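Local atomic coordinates of acyl-CoA dehydrogenase domain protein Tcur3483 (Thermomonospora curvata, PDB entry 6WY9), a protein that binds the flavin cofactor FAD and, as a member of the acyl-CoA dehydrogenase family, probably oxidises a CH-CH bond of its substrate. Residues E64-L69 with P106-T111; L158-V163 with I187-R192; I357-P362 with Q369-S374. All blocks are in the same frame, centred on the assembly; numbering follows the deposited sequence.

In the fold
Each contact falls in a different part of the acyl-CoA dehydrogenase fold: contact 1 in the helical N-terminal domain, contact 2 in the middle beta domain, contact 3 in the C-terminal helical domain. They follow one another along the chain and share no helix or strand. All three are largely buried, but the centre of contact 1 is nearest that of the chain, about 12 Å away, and it is apolar packing of a helix on a proline-rich loop. Contact 2 relies on hydrogen bonds, including an arginine that holds one carbonyl with two nitrogens. Contact 3, on the other side of the chain centre from contact 2, sets a turn against a helix where another protein chain meets it, with charges and alkyl carbons instead of direct bonds.

Contact 1: E64-L69 with P106-T111; sequences EVVKML and PFPFVT
Val66 and Pro108 bring their CA atoms to 6.7 Å of each other, and Val65 and Pro106 theirs to 7.4 Å, where helix 62-71 passes the loop leading into helix 109-122. Both belong to the helical N-terminal domain of the acyl-CoA dehydrogenase fold. Val65 and Leu69, one turn apart, point toward the loop, with Val66 beside them. Val66 has CG1 anti to its backbone N (chi1 170°) and CG2 anti to its carbonyl carbon, and both methyls reach the CB-CG side of the Pro108 ring, Val66 CG2 lying 4.0 Å from Pro108 CB. Val65 CG1 and Leu69 CD1 both come up to Pro106 O, at 3.9 Å for the valine methyl; this carbonyl oxygen is buried here and has no hydrogen-bonding partner. Leu69 CD1 goes on to meet the Phe107 ring obliquely, 4.2 Å from Phe107 CD2. Further cover comes from Leu75, which touches Phe107 and Pro108, and from Tyr39 and Phe40 of helix 26-41, against Leu69. Pro108 is also the centre of an inverse gamma turn and the N-cap residue of helix 109-122. The turn is closed by Phe109 N donating to Phe107 O at 2.8 Å, while Pro108 CD sits over one face of the Phe107 ring, offset toward its rim.

Contact 2: L158-V163 with I187-R192; sequences LTTRAV and IWLACR
Arg192 pairs with Arg161 in a single beta bridge, CA to CA 4.6 Å, joining the ends of two strands in the middle beta domain of the acyl-CoA dehydrogenase fold. Strand 187-192 belongs to a mixed sheet and strand 161-163 edges an antiparallel one; the axes of these short segments run at 69° to each other, so the pairing stops at one bridge. Arg192 N gives a bond to Thr160 O at 2.6 Å, and Arg192 O takes one from Ala162 N, which stands above the carbonyl plane. Along the Arg192 side chain, CB rests 3.4 Å from Thr160 O and also nears Leu158 CD1. Bends at chi2 (83°) and chi3 (39°) then fold the chain back toward Leu158. There Arg192 NE, at 3.2 Å, and Arg192 NH1, at 2.8 Å, grip Leu158 O side-on, the oxygen lying in the guanidinium plane; the NH1 bond uses a carbonyl lone pair. NH1 also bonds Ala156 O, and NH2 bonds Lys199 O, so three backbone carbonyls fix the group. Leu158 crosses the arginine, its CD1 beside the Cys191-Arg192 peptide and CD2 against Ala190. Ala190 in turn touches the FAD-binding Tyr146. Next to the bridge, Ala162 CB meets Cys191 CB at 3.8 Å.

Contact 3: I357-P362 with Q369-S374; sequences IRPESP and QIEQLS
A type II beta turn, Arg358 to Ser361, in the C-terminal domain begins with two of the residues, Arg358 and Pro359, that meet helix 369-380; Ile357 just before it is the third. Ser361 N closes the turn on Arg358 O, at 3.1 Å. From the helix, Glu371 points toward the loop and does most of the touching. Glu371 CB lies 3.6 Å from Ile357 O. A chi1 of -165° swings CG away from the backbone N to lie by that oxygen too, and the bend at chi2 turns the carboxylate to Arg358. There it crosses the alkyl part: Glu371 OE1 is 3.5 Å from Arg358 CG and as near to Pro359 CD. Glu371 OE2 stands over one face of the guanidinium, 4.4 Å from Arg358 NE, and the two planes are 46° apart. No N-H is aimed at it, so any attraction is probably between charges only. Both groups have other partners: Glu371 OE1 salt-bridges Arg375, and Arg358 NH2 bonds the backbone of another protein chain, a polar side chain of which bonds Glu371 OE2. The Pro359 and Gln372 side chains cross at about a right angle, Pro359 CG 3.8 Å from Gln372 CB, while Gln372 NE2 bonds Gly224 O and Glu54. Helix 47-55 touches Pro359 through Arg50; on other faces of helix 369-380, Ile370 and Leu373 pack on helices 263-286 and 326-350.

Contact 1: E64-L69 with P106-T111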
loop_
_atom_site.group_PDB
_atom_site.type_symbol
_atom_site.label_atom_id
_atom_site.label_comp_id
_atom_site.label_asym_id
_atom_site.label_seq_id
_atom_site.Cartn_x
_atom_site.Cartn_y
_atom_site.Cartn_z
ATOM N N GLU A 64 37.958 19.297 5.832
ATOM C CA GLU A 64 39.188 18.596 5.479
ATOM C C GLU A 64 39.028 17.798 4.190
ATOM O O GLU A 64 39.891 17.841 3.301
ATOM C CB GLU A 64 39.569 17.676 6.632
ATOM C CG GLU A 64 41.026 17.364 6.741
ATOM C CD GLU A 64 41.297 16.415 7.886
ATOM O OE1 GLU A 64 41.721 15.265 7.621
ATOM O OE2 GLU A 64 41.055 16.822 9.046
ATOM N N VAL A 65 37.940 17.031 4.086
ATOM C CA VAL A 65 37.664 16.293 2.855
ATOM C C VAL A 65 37.433 17.258 1.699
ATOM O O VAL A 65 38.072 17.149 0.648
ATOM C CB VAL A 65 36.459 15.352 3.046
ATOM C CG1 VAL A 65 36.246 14.481 1.802
ATOM C CG2 VAL A 65 36.641 14.489 4.279
ATOM N N VAL A 66 36.505 18.211 1.876
ATOM C CA VAL A 66 36.144 19.121 0.785
ATOM C C VAL A 66 37.393 19.748 0.191
ATOM O O VAL A 66 37.577 19.768 -1.032
ATOM C CB VAL A 66 35.154 20.198 1.269
ATOM C CG1 VAL A 66 34.969 21.288 0.201
ATOM C CG2 VAL A 66 33.792 19.578 1.645
ATOM N N LYS A 67 38.273 20.271 1.054
ATOM C CA LYS A 67 39.483 20.922 0.563
ATOM C C LYS A 67 40.365 19.945 -0.198
ATOM O O LYS A 67 40.970 20.309 -1.214
ATOM C CB LYS A 67 40.262 21.556 1.714
ATOM C CG LYS A 67 41.542 22.239 1.262
ATOM C CD LYS A 67 41.295 22.975 -0.047
ATOM C CE LYS A 67 42.477 23.830 -0.496
ATOM N NZ LYS A 67 42.438 24.087 -1.987
ATOM N N MET A 68 40.446 18.692 0.263
ATOM C CA MET A 68 41.209 17.704 -0.493
ATOM C C MET A 68 40.596 17.476 -1.869
ATOM O O MET A 68 41.280 17.592 -2.893
ATOM C CB MET A 68 41.308 16.393 0.290
ATOM C CG MET A 68 42.521 16.341 1.199
ATOM S SD MET A 68 42.852 14.715 1.885
ATOM C CE MET A 68 41.537 14.584 3.103
ATOM N N LEU A 69 39.299 17.148 -1.911
ATOM C CA LEU A 69 38.619 16.973 -3.197
ATOM C C LEU A 69 38.814 18.180 -4.104
ATOM O O LEU A 69 39.029 18.034 -5.313
ATOM C CB LEU A 69 37.127 16.749 -2.976
ATOM C CG LEU A 69 36.696 15.492 -2.243
ATOM C CD1 LEU A 69 35.243 15.675 -1.820
ATOM C CD2 LEU A 69 36.903 14.269 -3.129
ATOM N N PRO A 106 31.788 12.388 2.613
ATOM C CA PRO A 106 30.807 13.435 2.343
ATOM C C PRO A 106 31.280 14.281 1.176
ATOM O O PRO A 106 32.477 14.517 1.006
ATOM C CB PRO A 106 30.791 14.236 3.647
ATOM C CG PRO A 106 32.200 14.110 4.138
ATOM C CD PRO A 106 32.624 12.693 3.786
ATOM N N PHE A 107 30.329 14.710 0.350
ATOM C CA PHE A 107 30.584 15.552 -0.804
ATOM C C PHE A 107 29.798 16.851 -0.654
ATOM O O PHE A 107 28.670 16.817 -0.158
ATOM C CB PHE A 107 30.166 14.829 -2.085
ATOM C CG PHE A 107 30.556 15.538 -3.347
ATOM C CD1 PHE A 107 29.753 16.534 -3.871
ATOM C CD2 PHE A 107 31.691 15.159 -4.043
ATOM C CE1 PHE A 107 30.090 17.178 -5.041
ATOM C CE2 PHE A 107 32.042 15.802 -5.215
ATOM C CZ PHE A 107 31.242 16.808 -5.721
ATOM N N PRO A 108 30.362 18.006 -1.024
ATOM C CA PRO A 108 29.628 19.269 -0.803
ATOM C C PRO A 108 28.567 19.507 -1.871
ATOM O O PRO A 108 28.653 20.453 -2.671
ATOM C CB PRO A 108 30.751 20.306 -0.851
ATOM C CG PRO A 108 31.726 19.727 -1.822
ATOM C CD PRO A 108 31.707 18.242 -1.595
ATOM N N PHE A 109 27.555 18.625 -1.906
ATOM C CA PHE A 109 26.510 18.700 -2.931
ATOM C C PHE A 109 25.878 20.090 -2.950
ATOM O O PHE A 109 25.809 20.765 -3.980
ATOM C CB PHE A 109 25.409 17.655 -2.671
ATOM C CG PHE A 109 25.787 16.221 -2.981
ATOM C CD1 PHE A 109 25.703 15.725 -4.269
ATOM C CD2 PHE A 109 26.151 15.348 -1.963
ATOM C CE1 PHE A 109 26.027 14.396 -4.540
ATOM C CE2 PHE A 109 26.466 14.022 -2.228
ATOM C CZ PHE A 109 26.408 13.551 -3.512
ATOM N N VAL A 110 25.367 20.508 -1.793
ATOM C CA VAL A 110 24.633 21.770 -1.728
ATOM C C VAL A 110 25.480 22.915 -2.267
ATOM O O VAL A 110 24.987 23.777 -2.994
ATOM C CB VAL A 110 24.154 22.043 -0.292
ATOM C CG1 VAL A 110 23.638 23.425 -0.166
ATOM C CG2 VAL A 110 23.056 21.082 0.068
ATOM N N THR A 111 26.758 22.949 -1.919
ATOM C CA THR A 111 27.557 24.103 -2.303
ATOM C C THR A 111 27.937 24.045 -3.773
ATOM O O THR A 111 27.859 25.056 -4.477
ATOM C CB THR A 111 28.804 24.196 -1.425
ATOM O OG1 THR A 111 28.397 24.392 -0.059
ATOM C CG2 THR A 111 29.681 25.389 -1.864
#

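Contact 2: L158-V163 with I187-R192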
loop_
_atom_site.group_PDB
_atom_site.type_symbol
_atom_site.label_atom_id
_atom_site.label_comp_id
_atom_site.label_asym_id
_atom_site.label_seq_id
_atom_site.Cartn_x
_atom_site.Cartn_y
_atom_site.Cartn_z
ATOM N N LEU A 158 8.117 33.291 5.417
ATOM C CA LEU A 158 9.245 33.574 6.295
ATOM C C LEU A 158 9.252 35.051 6.717
ATOM O O LEU A 158 8.776 35.934 5.993
ATOM C CB LEU A 158 10.557 33.184 5.582
ATOM C CG LEU A 158 10.791 33.954 4.272
ATOM C CD1 LEU A 158 11.399 35.374 4.505
ATOM C CD2 LEU A 158 11.596 33.098 3.248
ATOM N N THR A 159 9.776 35.314 7.919
ATOM C CA THR A 159 9.762 36.639 8.516
ATOM C C THR A 159 11.139 37.162 8.880
ATOM O O THR A 159 11.231 38.310 9.325
ATOM C CB THR A 159 8.906 36.654 9.796
ATOM O OG1 THR A 159 9.417 35.666 10.706
ATOM C CG2 THR A 159 7.440 36.337 9.474
ATOM N N THR A 160 12.200 36.357 8.759
ATOM C CA THR A 160 13.536 36.917 8.935
ATOM C C THR A 160 13.640 38.141 8.034
ATOM O O THR A 160 13.369 38.063 6.834
ATOM C CB THR A 160 14.630 35.888 8.591
ATOM O OG1 THR A 160 14.633 34.823 9.552
ATOM C CG2 THR A 160 16.032 36.559 8.574
ATOM N N ARG A 161 13.994 39.275 8.606
ATOM C CA ARG A 161 13.889 40.533 7.888
ATOM C C ARG A 161 15.270 41.102 7.614
ATOM O O ARG A 161 16.205 40.935 8.403
ATOM C CB ARG A 161 13.058 41.563 8.665
ATOM C CG ARG A 161 13.801 42.189 9.813
ATOM C CD ARG A 161 13.061 43.398 10.397
ATOM N NE ARG A 161 13.877 44.133 11.371
ATOM C CZ ARG A 161 13.644 44.175 12.682
ATOM N NH1 ARG A 161 12.609 43.530 13.202
ATOM N NH2 ARG A 161 14.443 44.869 13.481
ATOM N N ALA A 162 15.380 41.778 6.475
ATOM C CA ALA A 162 16.580 42.503 6.103
ATOM C C ALA A 162 16.118 43.887 5.687
ATOM O O ALA A 162 15.323 44.010 4.750
ATOM C CB ALA A 162 17.333 41.802 4.970
ATOM N N VAL A 163 16.573 44.914 6.407
ATOM C CA VAL A 163 16.126 46.287 6.199
ATOM C C VAL A 163 17.282 47.116 5.647
ATOM O O VAL A 163 18.422 46.985 6.104
ATOM C CB VAL A 163 15.593 46.915 7.504
ATOM C CG1 VAL A 163 14.427 46.131 8.051
ATOM C CG2 VAL A 163 16.707 47.020 8.537
ATOM N N ILE A 187 26.091 31.666 4.645
ATOM C CA ILE A 187 24.699 31.242 4.611
ATOM C C ILE A 187 24.045 31.826 3.366
ATOM O O ILE A 187 24.166 33.030 3.085
ATOM C CB ILE A 187 23.936 31.675 5.881
ATOM C CG1 ILE A 187 24.764 31.383 7.137
ATOM C CG2 ILE A 187 22.600 30.952 5.970
ATOM C CD1 ILE A 187 24.983 29.873 7.444
ATOM N N TRP A 188 23.355 30.970 2.617
ATOM C CA TRP A 188 22.484 31.402 1.528
ATOM C C TRP A 188 21.133 31.690 2.172
ATOM O O TRP A 188 20.356 30.775 2.428
ATOM C CB TRP A 188 22.422 30.302 0.488
ATOM C CG TRP A 188 21.468 30.397 -0.616
ATOM C CD1 TRP A 188 20.189 29.929 -0.632
ATOM C CD2 TRP A 188 21.748 30.870 -1.945
ATOM N NE1 TRP A 188 19.642 30.099 -1.891
ATOM C CE2 TRP A 188 20.575 30.686 -2.709
ATOM C CE3 TRP A 188 22.870 31.446 -2.552
ATOM C CZ2 TRP A 188 20.486 31.070 -4.046
ATOM C CZ3 TRP A 188 22.785 31.819 -3.881
ATOM C CH2 TRP A 188 21.600 31.632 -4.614
ATOM N N LEU A 189 20.864 32.967 2.476
ATOM C CA LEU A 189 19.821 33.322 3.437
ATOM C C LEU A 189 18.619 33.967 2.750
ATOM O O LEU A 189 18.751 35.018 2.105
ATOM C CB LEU A 189 20.367 34.247 4.522
ATOM C CG LEU A 189 19.403 34.528 5.675
ATOM C CD1 LEU A 189 19.222 33.273 6.543
ATOM C CD2 LEU A 189 19.924 35.704 6.494
ATOM N N ALA A 190 17.439 33.350 2.937
ATOM C CA ALA A 190 16.176 33.880 2.439
ATOM C C ALA A 190 15.594 34.837 3.474
ATOM O O ALA A 190 15.331 34.427 4.605
ATOM C CB ALA A 190 15.202 32.745 2.138
ATOM N N CYS A 191 15.415 36.115 3.089
ATOM C CA CYS A 191 14.970 37.181 3.984
ATOM C C CYS A 191 13.779 37.923 3.389
ATOM O O CYS A 191 13.656 38.063 2.167
ATOM C CB CYS A 191 16.069 38.251 4.246
ATOM S SG CYS A 191 17.689 37.698 4.803
ATOM N N ARG A 192 12.942 38.453 4.278
ATOM C CA ARG A 192 11.869 39.392 3.921
ATOM C C ARG A 192 12.441 40.799 3.752
ATOM O O ARG A 192 12.862 41.435 4.725
ATOM C CB ARG A 192 10.782 39.386 4.991
ATOM C CG ARG A 192 9.651 40.429 4.784
ATOM C CD ARG A 192 8.592 39.915 3.820
ATOM N NE ARG A 192 8.355 38.494 4.049
ATOM C CZ ARG A 192 7.835 37.641 3.167
ATOM N NH1 ARG A 192 7.725 36.358 3.484
ATOM N NH2 ARG A 192 7.446 38.049 1.960
#

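Contact 3: I357-P362 with Q369-S374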
loop_
_atom_site.group_PDB
_atom_site.type_symbol
_atom_site.label_atom_id
_atom_site.label_comp_id
_atom_site.label_asym_id
_atom_site.label_seq_id
_atom_site.Cartn_x
_atom_site.Cartn_y
_atom_site.Cartn_z
ATOM N N ILE A 357 20.761 -3.866 14.583
ATOM C CA ILE A 357 22.016 -3.558 15.266
ATOM C C ILE A 357 22.591 -2.279 14.665
ATOM O O ILE A 357 22.716 -2.164 13.438
ATOM C CB ILE A 357 23.007 -4.731 15.171
ATOM C CG1 ILE A 357 22.370 -6.024 15.747
ATOM C CG2 ILE A 357 24.330 -4.368 15.866
ATOM C CD1 ILE A 357 23.370 -7.232 15.837
ATOM N N ARG A 358 22.874 -1.295 15.530
ATOM C CA ARG A 358 23.412 -0.005 15.124
ATOM C C ARG A 358 24.862 -0.133 14.615
ATOM O O ARG A 358 25.582 -1.070 14.979
ATOM C CB ARG A 358 23.354 0.987 16.305
ATOM C CG ARG A 358 21.911 1.542 16.595
ATOM C CD ARG A 358 21.784 2.315 17.918
ATOM N NE ARG A 358 20.422 2.825 18.002
ATOM C CZ ARG A 358 20.064 4.068 17.674
ATOM N NH1 ARG A 358 20.996 4.955 17.310
ATOM N NH2 ARG A 358 18.781 4.437 17.756
ATOM N N PRO A 359 25.302 0.815 13.776
ATOM C CA PRO A 359 26.714 0.859 13.353
ATOM C C PRO A 359 27.622 0.790 14.560
ATOM O O PRO A 359 27.341 1.384 15.600
ATOM C CB PRO A 359 26.838 2.224 12.652
ATOM C CG PRO A 359 25.375 2.534 12.193
ATOM C CD PRO A 359 24.530 1.996 13.321
ATOM N N GLU A 360 28.743 0.096 14.427
ATOM C CA GLU A 360 29.751 0.057 15.497
ATOM C C GLU A 360 29.334 -0.829 16.670
ATOM O O GLU A 360 30.035 -0.841 17.694
ATOM C CB GLU A 360 30.079 1.448 16.079
ATOM C CG GLU A 360 30.006 2.633 15.107
ATOM C CD GLU A 360 31.298 2.853 14.358
ATOM O OE1 GLU A 360 31.910 1.840 13.955
ATOM O OE2 GLU A 360 31.705 4.028 14.184
ATOM N N SER A 361 28.188 -1.480 16.604
ATOM C CA SER A 361 27.961 -2.499 17.611
ATOM C C SER A 361 28.216 -3.869 17.004
ATOM O O SER A 361 28.022 -4.067 15.795
ATOM C CB SER A 361 26.529 -2.465 18.169
ATOM O OG SER A 361 26.367 -1.482 19.184
ATOM N N PRO A 362 28.599 -4.827 17.844
ATOM C CA PRO A 362 28.922 -6.168 17.338
ATOM C C PRO A 362 27.723 -6.840 16.704
ATOM O O PRO A 362 26.613 -6.793 17.239
ATOM C CB PRO A 362 29.374 -6.934 18.593
ATOM C CG PRO A 362 29.667 -5.937 19.598
ATOM C CD PRO A 362 28.907 -4.663 19.272
ATOM N N GLN A 369 24.745 0.155 8.056
ATOM C CA GLN A 369 24.350 1.279 7.200
ATOM C C GLN A 369 22.844 1.326 6.975
ATOM O O GLN A 369 22.250 2.410 6.895
ATOM C CB GLN A 369 25.063 1.179 5.845
ATOM C CG GLN A 369 26.528 1.458 5.927
ATOM C CD GLN A 369 27.151 1.292 4.554
ATOM O OE1 GLN A 369 27.161 2.223 3.746
ATOM N NE2 GLN A 369 27.616 0.091 4.267
ATOM N N ILE A 370 22.227 0.173 6.759
ATOM C CA ILE A 370 20.794 0.180 6.469
ATOM C C ILE A 370 20.008 0.513 7.728
ATOM O O ILE A 370 18.970 1.191 7.676
ATOM C CB ILE A 370 20.364 -1.162 5.865
ATOM C CG1 ILE A 370 21.012 -1.314 4.463
ATOM C CG2 ILE A 370 18.801 -1.218 5.772
ATOM C CD1 ILE A 370 21.064 -2.761 3.932
ATOM N N GLU A 371 20.491 0.045 8.879
ATOM C CA GLU A 371 19.886 0.473 10.134
ATOM C C GLU A 371 19.971 2.002 10.281
ATOM O O GLU A 371 18.975 2.656 10.599
ATOM C CB GLU A 371 20.561 -0.247 11.295
ATOM C CG GLU A 371 19.792 -0.162 12.626
ATOM C CD GLU A 371 19.937 1.183 13.310
ATOM O OE1 GLU A 371 21.023 1.811 13.192
ATOM O OE2 GLU A 371 18.964 1.596 13.994
ATOM N N GLN A 372 21.158 2.595 10.073
ATOM C CA GLN A 372 21.247 4.046 10.241
ATOM C C GLN A 372 20.470 4.812 9.154
ATOM O O GLN A 372 19.792 5.814 9.456
ATOM C CB GLN A 372 22.707 4.499 10.289
ATOM C CG GLN A 372 22.806 6.034 10.355
ATOM C CD GLN A 372 24.186 6.493 10.722
ATOM O OE1 GLN A 372 25.163 5.852 10.358
ATOM N NE2 GLN A 372 24.285 7.598 11.461
ATOM N N LEU A 373 20.488 4.319 7.905
ATOM C CA LEU A 373 19.766 4.997 6.821
ATOM C C LEU A 373 18.266 4.952 7.035
ATOM O O LEU A 373 17.566 5.883 6.638
ATOM C CB LEU A 373 20.122 4.377 5.451
ATOM C CG LEU A 373 21.492 4.836 4.900
ATOM C CD1 LEU A 373 21.946 3.978 3.714
ATOM C CD2 LEU A 373 21.485 6.336 4.513
ATOM N N SER A 374 17.744 3.870 7.626
ATOM C CA SER A 374 16.332 3.846 8.010
ATOM C C SER A 374 15.971 4.994 8.943
ATOM O O SER A 374 14.832 5.479 8.915
ATOM C CB SER A 374 15.986 2.541 8.731
ATOM O OG SER A 374 16.088 1.442 7.855
#